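Local coordinates for protein possible metal-dependent hydrolase (Veillonella parvula, PDB 3RPC) that is probably a metal-dependent hydrolase of the metallo-beta-lactamase superfamily, with two zinc ions bound in its likely active site, at residues A[83-97]-A[106-120]. Residues are numbered along the deposited sequence; the frame is centred on the assembly and turned at random.
Sequences INSIPKSLPIFVQNT and QGFIDVRIIFESLEF
F93 and F120 meet in a T-shaped pair at the tightly packed heart of this contact: the F93 ring turns its edge to the face of F120, with centroids 5.4 Å apart and planes at 76°. L118 CD1 touches the same ring at its edge, while I114 and L125 add aliphatic bulk, so a large flat side chain suits this buried place between two sheets. Beneath it, strands 92-94 and 111-113 run parallel, joined by backbone bonds such as R112 N to I92 O (2.8 Å). On the face of V94 and V111, branched residues suited to a strand, V94 CG1 lies 3.7 Å from V111 CG1.

A second apolar patch forms round F108, where I92 CD1 and I86 CG2 meet the ring. The K88 chain, bent at chi2 (-61°), lays CD over the centre of one ring face and carries its ammonium to I83 O and Q106 O, each 2.8 Å from NZ. A long, flexible lysine can do both: its methylenes cover the ring and its charge ties I83 of helix 80-85 to the loop before strand 111-113.

The more open side is polar and wetter. R112 grips D110 side-on, NE to OD1 and NH2 to the syn lone pair of OD2, which fixes the rotation of the guanidinium while P91 lies over one of its faces. Aspartate suits this place, its short carboxylate offering each nitrogen an oxygen. One water links K88 O and L90 O to D110 N; another joins S89 O to D110 OD2.

With helix 97-105 between its parallel strands, this is a beta-alpha-beta unit with 111-113 outermost in its sheet within this chain, while F93 and F120 join that sheet to the second, as in the alpha-beta/beta-alpha sandwich of the metallo-beta-lactamase fold.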
ATOM      1  N   ILE A  83      11.218 -14.230 -20.791  1.00 18.59           N
ATOM      2  CA  ILE A  83      12.404 -13.398 -20.996  1.00 18.97           C
ATOM      3  C   ILE A  83      13.028 -13.657 -22.365  1.00 21.92           C
ATOM      4  O   ILE A  83      13.455 -12.725 -23.056  1.00 21.53           O
ATOM      5  CB  ILE A  83      13.442 -13.631 -19.886  1.00 19.19           C
ATOM      6  CG1 ILE A  83      12.942 -13.030 -18.566  1.00 19.71           C
ATOM      7  CG2 ILE A  83      14.796 -13.019 -20.266  1.00 22.32           C
ATOM      8  CD1 ILE A  83      13.522 -13.708 -17.344  1.00 21.02           C
ATOM      9  N   ASN A  84      13.053 -14.922 -22.765  1.00 19.35           N
ATOM     10  CA  ASN A  84      13.752 -15.314 -23.990  1.00 20.30           C
ATOM     11  C   ASN A  84      12.894 -15.247 -25.248  1.00 24.93           C
ATOM     12  O   ASN A  84      13.410 -15.400 -26.359  1.00 26.28           O
ATOM     13  CB  ASN A  84      14.325 -16.724 -23.833  1.00 22.14           C
ATOM     14  CG  ASN A  84      15.444 -16.792 -22.805  1.00 26.29           C
ATOM     15  OD1 ASN A  84      16.216 -15.845 -22.641  1.00 37.10           O
ATOM     16  ND2 ASN A  84      15.542 -17.920 -22.114  1.00 36.34           N
ATOM     17  N   SER A  85      11.594 -15.020 -25.080  1.00 22.74           N
ATOM     18  CA  SER A  85      10.649 -15.057 -26.195  1.00 20.31           C
ATOM     19  C   SER A  85      10.127 -13.674 -26.573  1.00 23.68           C
ATOM     20  O   SER A  85       9.883 -13.394 -27.742  1.00 24.70           O
ATOM     21  CB  SER A  85       9.464 -15.967 -25.863  1.00 24.55           C
ATOM     22  OG  SER A  85       9.874 -17.305 -25.623  1.00 30.15           O
ATOM     23  N   ILE A  86       9.941 -12.813 -25.578  1.00 19.27           N
ATOM     24  CA  ILE A  86       9.388 -11.483 -25.819  1.00 19.29           C
ATOM     25  C   ILE A  86      10.423 -10.529 -26.430  1.00 17.27           C
ATOM     26  O   ILE A  86      11.524 -10.400 -25.912  1.00 20.71           O
ATOM     27  CB  ILE A  86       8.835 -10.887 -24.503  1.00 18.91           C
ATOM     28  CG1 ILE A  86       7.767 -11.814 -23.917  1.00 20.63           C
ATOM     29  CG2 ILE A  86       8.299  -9.474 -24.734  1.00 20.07           C
ATOM     30  CD1 ILE A  86       7.376 -11.471 -22.484  1.00 20.72           C
ATOM     31  N   PRO A  87      10.071  -9.861 -27.546  1.00 20.76           N
ATOM     32  CA  PRO A  87      11.005  -8.901 -28.147  1.00 24.72           C
ATOM     33  C   PRO A  87      11.498  -7.877 -27.125  1.00 21.22           C
ATOM     34  O   PRO A  87      10.700  -7.304 -26.369  1.00 21.03           O
ATOM     35  CB  PRO A  87      10.168  -8.231 -29.242  1.00 24.26           C
ATOM     36  CG  PRO A  87       9.190  -9.267 -29.634  1.00 23.85           C
ATOM     37  CD  PRO A  87       8.855 -10.033 -28.359  1.00 22.35           C
ATOM     38  N   LYS A  88      12.811  -7.667 -27.099  1.00 23.62           N
ATOM     39  CA  LYS A  88      13.455  -6.848 -26.083  1.00 24.02           C
ATOM     40  C   LYS A  88      13.080  -5.377 -26.191  1.00 23.30           C
ATOM     41  O   LYS A  88      13.318  -4.606 -25.263  1.00 23.13           O
ATOM     42  CB  LYS A  88      14.978  -6.978 -26.174  1.00 25.85           C
ATOM     43  CG  LYS A  88      15.509  -8.392 -26.029  1.00 25.82           C
ATOM     44  CD  LYS A  88      15.151  -9.014 -24.684  1.00 28.10           C
ATOM     45  CE  LYS A  88      15.917 -10.314 -24.499  1.00 31.59           C
ATOM     46  NZ  LYS A  88      15.633 -10.960 -23.200  1.00 30.77           N
ATOM     47  N   SER A  89      12.507  -4.989 -27.323  1.00 21.83           N
ATOM     48  CA  SER A  89      12.180  -3.589 -27.544  1.00 20.83           C
ATOM     49  C   SER A  89      10.754  -3.209 -27.120  1.00 19.84           C
ATOM     50  O   SER A  89      10.406  -2.030 -27.130  1.00 23.37           O
ATOM     51  CB  SER A  89      12.415  -3.219 -29.010  1.00 23.99           C
ATOM     52  OG  SER A  89      11.626  -4.039 -29.843  1.00 28.63           O
ATOM     53  N   LEU A  90       9.934  -4.189 -26.743  1.00 17.78           N
ATOM     54  CA  LEU A  90       8.573  -3.876 -26.303  1.00 19.42           C
ATOM     55  C   LEU A  90       8.594  -3.156 -24.964  1.00 17.80           C
ATOM     56  O   LEU A  90       9.363  -3.517 -24.076  1.00 19.29           O
ATOM     57  CB  LEU A  90       7.734  -5.140 -26.157  1.00 20.53           C
ATOM     58  CG  LEU A  90       7.270  -5.796 -27.455  1.00 21.89           C
ATOM     59  CD1 LEU A  90       6.568  -7.110 -27.154  1.00 23.26           C
ATOM     60  CD2 LEU A  90       6.354  -4.840 -28.219  1.00 25.36           C
ATOM     61  N   PRO A  91       7.752  -2.127 -24.816  1.00 17.94           N
ATOM     62  CA  PRO A  91       7.640  -1.476 -23.504  1.00 19.25           C
ATOM     63  C   PRO A  91       7.166  -2.476 -22.446  1.00 17.92           C
ATOM     64  O   PRO A  91       6.203  -3.207 -22.678  1.00 17.92           O
ATOM     65  CB  PRO A  91       6.563  -0.406 -23.731  1.00 19.36           C
ATOM     66  CG  PRO A  91       6.588  -0.163 -25.210  1.00 20.65           C
ATOM     67  CD  PRO A  91       6.882  -1.499 -25.822  1.00 21.45           C
ATOM     68  N   ILE A  92       7.847  -2.494 -21.302  1.00 16.97           N
ATOM     69  CA  ILE A  92       7.491  -3.352 -20.175  1.00 16.28           C
ATOM     70  C   ILE A  92       7.148  -2.456 -18.997  1.00 18.33           C
ATOM     71  O   ILE A  92       7.981  -1.673 -18.561  1.00 18.26           O
ATOM     72  CB  ILE A  92       8.671  -4.250 -19.748  1.00 17.58           C
ATOM     73  CG1 ILE A  92       9.402  -4.833 -20.969  1.00 17.26           C
ATOM     74  CG2 ILE A  92       8.201  -5.337 -18.781  1.00 16.73           C
ATOM     75  CD1 ILE A  92       8.538  -5.730 -21.862  1.00 17.60           C
ATOM     76  N   PHE A  93       5.932  -2.587 -18.477  1.00 16.82           N
ATOM     77  CA  PHE A  93       5.488  -1.779 -17.350  1.00 16.30           C
ATOM     78  C   PHE A  93       5.682  -2.588 -16.081  1.00 16.44           C
ATOM     79  O   PHE A  93       5.285  -3.746 -16.021  1.00 17.26           O
ATOM     80  CB  PHE A  93       4.013  -1.405 -17.528  1.00 15.63           C
ATOM     81  CG  PHE A  93       3.789  -0.412 -18.634  1.00 14.48           C
ATOM     82  CD1 PHE A  93       3.883   0.944 -18.386  1.00 17.60           C
ATOM     83  CD2 PHE A  93       3.481  -0.839 -19.914  1.00 15.18           C
ATOM     84  CE1 PHE A  93       3.696   1.868 -19.401  1.00 16.88           C
ATOM     85  CE2 PHE A  93       3.288   0.081 -20.942  1.00 16.65           C
ATOM     86  CZ  PHE A  93       3.389   1.435 -20.680  1.00 18.29           C
ATOM     87  N   VAL A  94       6.308  -1.977 -15.082  1.00 15.06           N
ATOM     88  CA  VAL A  94       6.659  -2.673 -13.851  1.00 16.11           C
ATOM     89  C   VAL A  94       6.290  -1.835 -12.628  1.00 17.03           C
ATOM     90  O   VAL A  94       5.915  -0.670 -12.755  1.00 17.54           O
ATOM     91  CB  VAL A  94       8.167  -3.017 -13.816  1.00 17.08           C
ATOM     92  CG1 VAL A  94       8.550  -3.882 -15.018  1.00 16.65           C
ATOM     93  CG2 VAL A  94       9.016  -1.739 -13.767  1.00 18.95           C
ATOM     94  N   GLN A  95       6.371  -2.437 -11.442  1.00 15.18           N
ATOM     95  CA  GLN A  95       5.861  -1.792 -10.221  1.00 15.35           C
ATOM     96  C   GLN A  95       6.849  -0.918  -9.459  1.00 19.91           C
ATOM     97  O   GLN A  95       6.442  -0.052  -8.690  1.00 19.85           O
ATOM     98  CB  GLN A  95       5.305  -2.852  -9.250  1.00 14.89           C
ATOM     99  CG  GLN A  95       6.388  -3.683  -8.594  1.00 16.99           C
ATOM    100  CD  GLN A  95       5.854  -4.727  -7.623  1.00 14.66           C
ATOM    101  OE1 GLN A  95       4.813  -4.538  -6.985  1.00 15.96           O
ATOM    102  NE2 GLN A  95       6.583  -5.824  -7.494  1.00 15.74           N
ATOM    103  N   ASN A  96       8.145  -1.138  -9.654  1.00 14.81           N
ATOM    104  CA  ASN A  96       9.131  -0.466  -8.824  1.00 15.05           C
ATOM    105  C   ASN A  96      10.520  -0.553  -9.449  1.00 17.01           C
ATOM    106  O   ASN A  96      10.709  -1.206 -10.478  1.00 17.65           O
ATOM    107  CB  ASN A  96       9.114  -1.006  -7.381  1.00 16.16           C
ATOM    108  CG  ASN A  96       9.508  -2.474  -7.283  1.00 17.85           C
ATOM    109  OD1 ASN A  96      10.177  -3.016  -8.163  1.00 17.66           O
ATOM    110  ND2 ASN A  96       9.078  -3.130  -6.205  1.00 19.78           N
ATOM    111  N   THR A  97      11.477   0.120  -8.825  1.00 18.04           N
ATOM    112  CA  THR A  97      12.834   0.174  -9.359  1.00 19.02           C
ATOM    113  C   THR A  97      13.511  -1.200  -9.353  1.00 18.48           C
ATOM    114  O   THR A  97      14.243  -1.532 -10.286  1.00 20.53           O
ATOM    115  CB  THR A  97      13.682   1.191  -8.585  1.00 22.58           C
ATOM    116  OG1 THR A  97      13.091   2.486  -8.738  1.00 23.48           O
ATOM    117  CG2 THR A  97      15.113   1.218  -9.131  1.00 22.60           C
ATOM    118  N   GLN A 106      17.904  -8.174 -17.896  1.00 18.62           N
ATOM    119  CA  GLN A 106      17.518  -9.305 -18.727  1.00 21.59           C
ATOM    120  C   GLN A 106      17.418  -8.920 -20.207  1.00 22.84           C
ATOM    121  O   GLN A 106      17.007  -9.725 -21.041  1.00 24.12           O
ATOM    122  CB  GLN A 106      16.218  -9.932 -18.194  1.00 21.07           C
ATOM    123  CG  GLN A 106      16.411 -10.582 -16.817  1.00 20.29           C
ATOM    124  CD  GLN A 106      15.115 -10.900 -16.082  1.00 20.57           C
ATOM    125  OE1 GLN A 106      14.042 -10.399 -16.423  1.00 19.77           O
ATOM    126  NE2 GLN A 106      15.216 -11.743 -15.061  1.00 21.41           N
ATOM    127  N   GLY A 107      17.809  -7.689 -20.530  1.00 23.07           N
ATOM    128  CA  GLY A 107      17.951  -7.285 -21.919  1.00 23.00           C
ATOM    129  C   GLY A 107      16.866  -6.369 -22.448  1.00 24.68           C
ATOM    130  O   GLY A 107      16.925  -5.928 -23.589  1.00 25.90           O
ATOM    131  N   PHE A 108      15.861  -6.080 -21.629  1.00 19.81           N
ATOM    132  CA  PHE A 108      14.765  -5.216 -22.064  1.00 18.31           C
ATOM    133  C   PHE A 108      15.152  -3.740 -21.988  1.00 22.53           C
ATOM    134  O   PHE A 108      15.613  -3.261 -20.957  1.00 22.96           O
ATOM    135  CB  PHE A 108      13.487  -5.560 -21.274  1.00 16.68           C
ATOM    136  CG  PHE A 108      12.977  -6.941 -21.584  1.00 17.67           C
ATOM    137  CD1 PHE A 108      12.095  -7.148 -22.635  1.00 20.62           C
ATOM    138  CD2 PHE A 108      13.431  -8.048 -20.872  1.00 17.24           C
ATOM    139  CE1 PHE A 108      11.657  -8.424 -22.955  1.00 21.03           C
ATOM    140  CE2 PHE A 108      12.998  -9.329 -21.195  1.00 17.81           C
ATOM    141  CZ  PHE A 108      12.109  -9.515 -22.233  1.00 20.39           C
ATOM    142  N   ILE A 109      14.994  -3.027 -23.100  1.00 20.73           N
ATOM    143  CA  ILE A 109      15.564  -1.684 -23.215  1.00 20.09           C
ATOM    144  C   ILE A 109      14.574  -0.564 -22.939  1.00 21.30           C
ATOM    145  O   ILE A 109      14.961   0.599 -22.844  1.00 22.92           O
ATOM    146  CB  ILE A 109      16.149  -1.451 -24.618  1.00 19.37           C
ATOM    147  CG1 ILE A 109      15.025  -1.491 -25.659  1.00 21.81           C
ATOM    148  CG2 ILE A 109      17.215  -2.491 -24.938  1.00 23.09           C
ATOM    149  CD1 ILE A 109      15.478  -1.056 -27.053  1.00 21.69           C
ATOM    150  N   ASP A 110      13.298  -0.914 -22.793  1.00 19.88           N
ATOM    151  CA  ASP A 110      12.261   0.077 -22.542  1.00 22.10           C
ATOM    152  C   ASP A 110      11.365  -0.392 -21.397  1.00 22.67           C
ATOM    153  O   ASP A 110      10.257  -0.867 -21.614  1.00 20.11           O
ATOM    154  CB  ASP A 110      11.446   0.319 -23.814  1.00 22.33           C
ATOM    155  CG  ASP A 110      10.458   1.457 -23.671  1.00 22.04           C
ATOM    156  OD1 ASP A 110      10.453   2.118 -22.609  1.00 23.81           O
ATOM    157  OD2 ASP A 110       9.700   1.700 -24.636  1.00 24.66           O
ATOM    158  N   VAL A 111      11.880  -0.262 -20.183  1.00 18.60           N
ATOM    159  CA  VAL A 111      11.157  -0.680 -18.982  1.00 17.88           C
ATOM    160  C   VAL A 111      10.691   0.563 -18.223  1.00 20.33           C
ATOM    161  O   VAL A 111      11.483   1.468 -17.955  1.00 22.79           O
ATOM    162  CB  VAL A 111      12.046  -1.562 -18.085  1.00 19.41           C
ATOM    163  CG1 VAL A 111      11.252  -2.066 -16.879  1.00 20.97           C
ATOM    164  CG2 VAL A 111      12.603  -2.738 -18.897  1.00 21.36           C
ATOM    165  N   ARG A 112       9.404   0.600 -17.870  1.00 17.70           N
ATOM    166  CA  ARG A 112       8.781   1.805 -17.338  1.00 18.67           C
ATOM    167  C   ARG A 112       8.114   1.503 -16.007  1.00 16.39           C
ATOM    168  O   ARG A 112       7.225   0.665 -15.931  1.00 18.70           O
ATOM    169  CB  ARG A 112       7.726   2.333 -18.322  1.00 20.09           C
ATOM    170  CG  ARG A 112       8.242   2.500 -19.766  1.00 20.19           C
ATOM    171  CD  ARG A 112       7.180   3.107 -20.698  1.00 19.23           C
ATOM    172  NE  ARG A 112       7.645   3.096 -22.085  1.00 19.95           N
ATOM    173  CZ  ARG A 112       6.967   3.578 -23.122  1.00 20.80           C
ATOM    174  NH1 ARG A 112       5.787   4.153 -22.956  1.00 20.71           N
ATOM    175  NH2 ARG A 112       7.492   3.498 -24.339  1.00 21.87           N
ATOM    176  N   ILE A 113       8.545   2.211 -14.969  1.00 17.42           N
ATOM    177  CA  ILE A 113       7.978   2.053 -13.636  1.00 16.18           C
ATOM    178  C   ILE A 113       6.698   2.861 -13.500  1.00 17.76           C
ATOM    179  O   ILE A 113       6.690   4.073 -13.753  1.00 19.06           O
ATOM    180  CB  ILE A 113       8.953   2.558 -12.555  1.00 16.40           C
ATOM    181  CG1 ILE A 113      10.272   1.792 -12.634  1.00 19.75           C
ATOM    182  CG2 ILE A 113       8.324   2.391 -11.168  1.00 17.84           C
ATOM    183  CD1 ILE A 113      11.412   2.449 -11.858  1.00 22.60           C
ATOM    184  N   ILE A 114       5.615   2.194 -13.104  1.00 15.26           N
ATOM    185  CA  ILE A 114       4.396   2.926 -12.786  1.00 16.40           C
ATOM    186  C   ILE A 114       4.491   3.402 -11.342  1.00 18.23           C
ATOM    187  O   ILE A 114       4.156   2.674 -10.419  1.00 19.85           O
ATOM    188  CB  ILE A 114       3.119   2.072 -12.962  1.00 16.56           C
ATOM    189  CG1 ILE A 114       3.122   1.345 -14.309  1.00 19.39           C
ATOM    190  CG2 ILE A 114       1.880   2.946 -12.837  1.00 20.02           C
ATOM    191  CD1 ILE A 114       1.854   0.515 -14.549  1.00 20.20           C
ATOM    192  N   PHE A 115       4.966   4.625 -11.142  1.00 20.73           N
ATOM    193  CA  PHE A 115       5.056   5.168  -9.792  1.00 23.14           C
ATOM    194  C   PHE A 115       3.676   5.503  -9.244  1.00 20.48           C
ATOM    195  O   PHE A 115       3.366   5.207  -8.085  1.00 24.05           O
ATOM    196  CB  PHE A 115       5.945   6.415  -9.776  1.00 21.07           C
ATOM    197  CG  PHE A 115       7.388   6.137 -10.084  1.00 19.16           C
ATOM    198  CD1 PHE A 115       8.202   5.510  -9.157  1.00 21.90           C
ATOM    199  CD2 PHE A 115       7.934   6.513 -11.303  1.00 23.25           C
ATOM    200  CE1 PHE A 115       9.534   5.263  -9.436  1.00 24.51           C
ATOM    201  CE2 PHE A 115       9.269   6.268 -11.588  1.00 26.85           C
ATOM    202  CZ  PHE A 115      10.066   5.640 -10.653  1.00 27.46           C
ATOM    203  N   GLU A 116       2.866   6.150 -10.074  1.00 21.22           N
ATOM    204  CA  GLU A 116       1.475   6.453  -9.756  1.00 20.89           C
ATOM    205  C   GLU A 116       0.619   6.064 -10.948  1.00 19.20           C
ATOM    206  O   GLU A 116      -0.186   5.142 -10.868  1.00 19.20           O
ATOM    207  CB  GLU A 116       1.272   7.939  -9.484  1.00 26.34           C
ATOM    208  CG  GLU A 116       1.832   8.446  -8.189  1.00 30.16           C
ATOM    209  CD  GLU A 116       1.475   9.903  -7.971  1.00 38.77           C
ATOM    210  OE1 GLU A 116       1.179  10.596  -8.970  1.00 38.05           O
ATOM    211  OE2 GLU A 116       1.481  10.354  -6.810  1.00 31.20           O
ATOM    212  N   SER A 117       0.801   6.781 -12.055  1.00 19.42           N
ATOM    213  CA  SER A 117       0.141   6.433 -13.304  1.00 17.06           C
ATOM    214  C   SER A 117       1.050   6.785 -14.472  1.00 19.37           C
ATOM    215  O   SER A 117       1.928   7.648 -14.347  1.00 22.90           O
ATOM    216  CB  SER A 117      -1.200   7.163 -13.445  1.00 20.03           C
ATOM    217  OG  SER A 117      -1.026   8.566 -13.597  1.00 25.62           O
ATOM    218  N   LEU A 118       0.859   6.091 -15.585  1.00 18.19           N
ATOM    219  CA  LEU A 118       1.545   6.431 -16.830  1.00 17.16           C
ATOM    220  C   LEU A 118       0.524   6.404 -17.950  1.00 20.83           C
ATOM    221  O   LEU A 118      -0.517   5.749 -17.836  1.00 22.12           O
ATOM    222  CB  LEU A 118       2.658   5.426 -17.143  1.00 19.09           C
ATOM    223  CG  LEU A 118       3.858   5.406 -16.192  1.00 20.71           C
ATOM    224  CD1 LEU A 118       4.816   4.296 -16.557  1.00 21.18           C
ATOM    225  CD2 LEU A 118       4.571   6.764 -16.165  1.00 20.02           C
ATOM    226  N   GLU A 119       0.808   7.127 -19.025  1.00 21.65           N
ATOM    227  CA  GLU A 119      -0.041   7.071 -20.202  0.54 24.52           C
ATOM    228  C   GLU A 119       0.661   6.300 -21.309  1.00 22.47           C
ATOM    229  O   GLU A 119       1.882   6.383 -21.469  1.00 25.27           O
ATOM    230  CB  GLU A 119      -0.409   8.480 -20.673  0.54 30.75           C
ATOM    231  CG  GLU A 119      -1.604   8.516 -21.612  0.54 39.56           C
ATOM    232  CD  GLU A 119      -2.401   9.803 -21.492  0.54 52.14           C
ATOM    233  OE1 GLU A 119      -2.058  10.639 -20.629  0.54 54.45           O
ATOM    234  OE2 GLU A 119      -3.375   9.974 -22.256  0.54 54.78           O
ATOM    235  N   PHE A 120      -0.117   5.541 -22.066  1.00 19.48           N
ATOM    236  CA  PHE A 120       0.428   4.765 -23.166  1.00 18.69           C
ATOM    237  C   PHE A 120      -0.626   4.665 -24.248  1.00 19.95           C
ATOM    238  O   PHE A 120      -1.665   4.037 -24.047  1.00 20.70           O
ATOM    239  CB  PHE A 120       0.822   3.360 -22.684  1.00 19.77           C
ATOM    240  CG  PHE A 120       1.501   2.527 -23.735  1.00 20.61           C
ATOM    241  CD1 PHE A 120       2.778   2.848 -24.173  1.00 22.52           C
ATOM    242  CD2 PHE A 120       0.870   1.422 -24.290  1.00 19.09           C
ATOM    243  CE1 PHE A 120       3.408   2.088 -25.145  1.00 23.62           C
ATOM    244  CE2 PHE A 120       1.499   0.650 -25.259  1.00 22.63           C
ATOM    245  CZ  PHE A 120       2.768   0.985 -25.692  1.00 24.00           C
TER
HETATM  246  O   HOH W   1      11.924  -3.335 -23.335  1.00 20.56           O
HETATM  247  O   HOH W   2      10.302   0.563 -27.020  1.00 28.94           O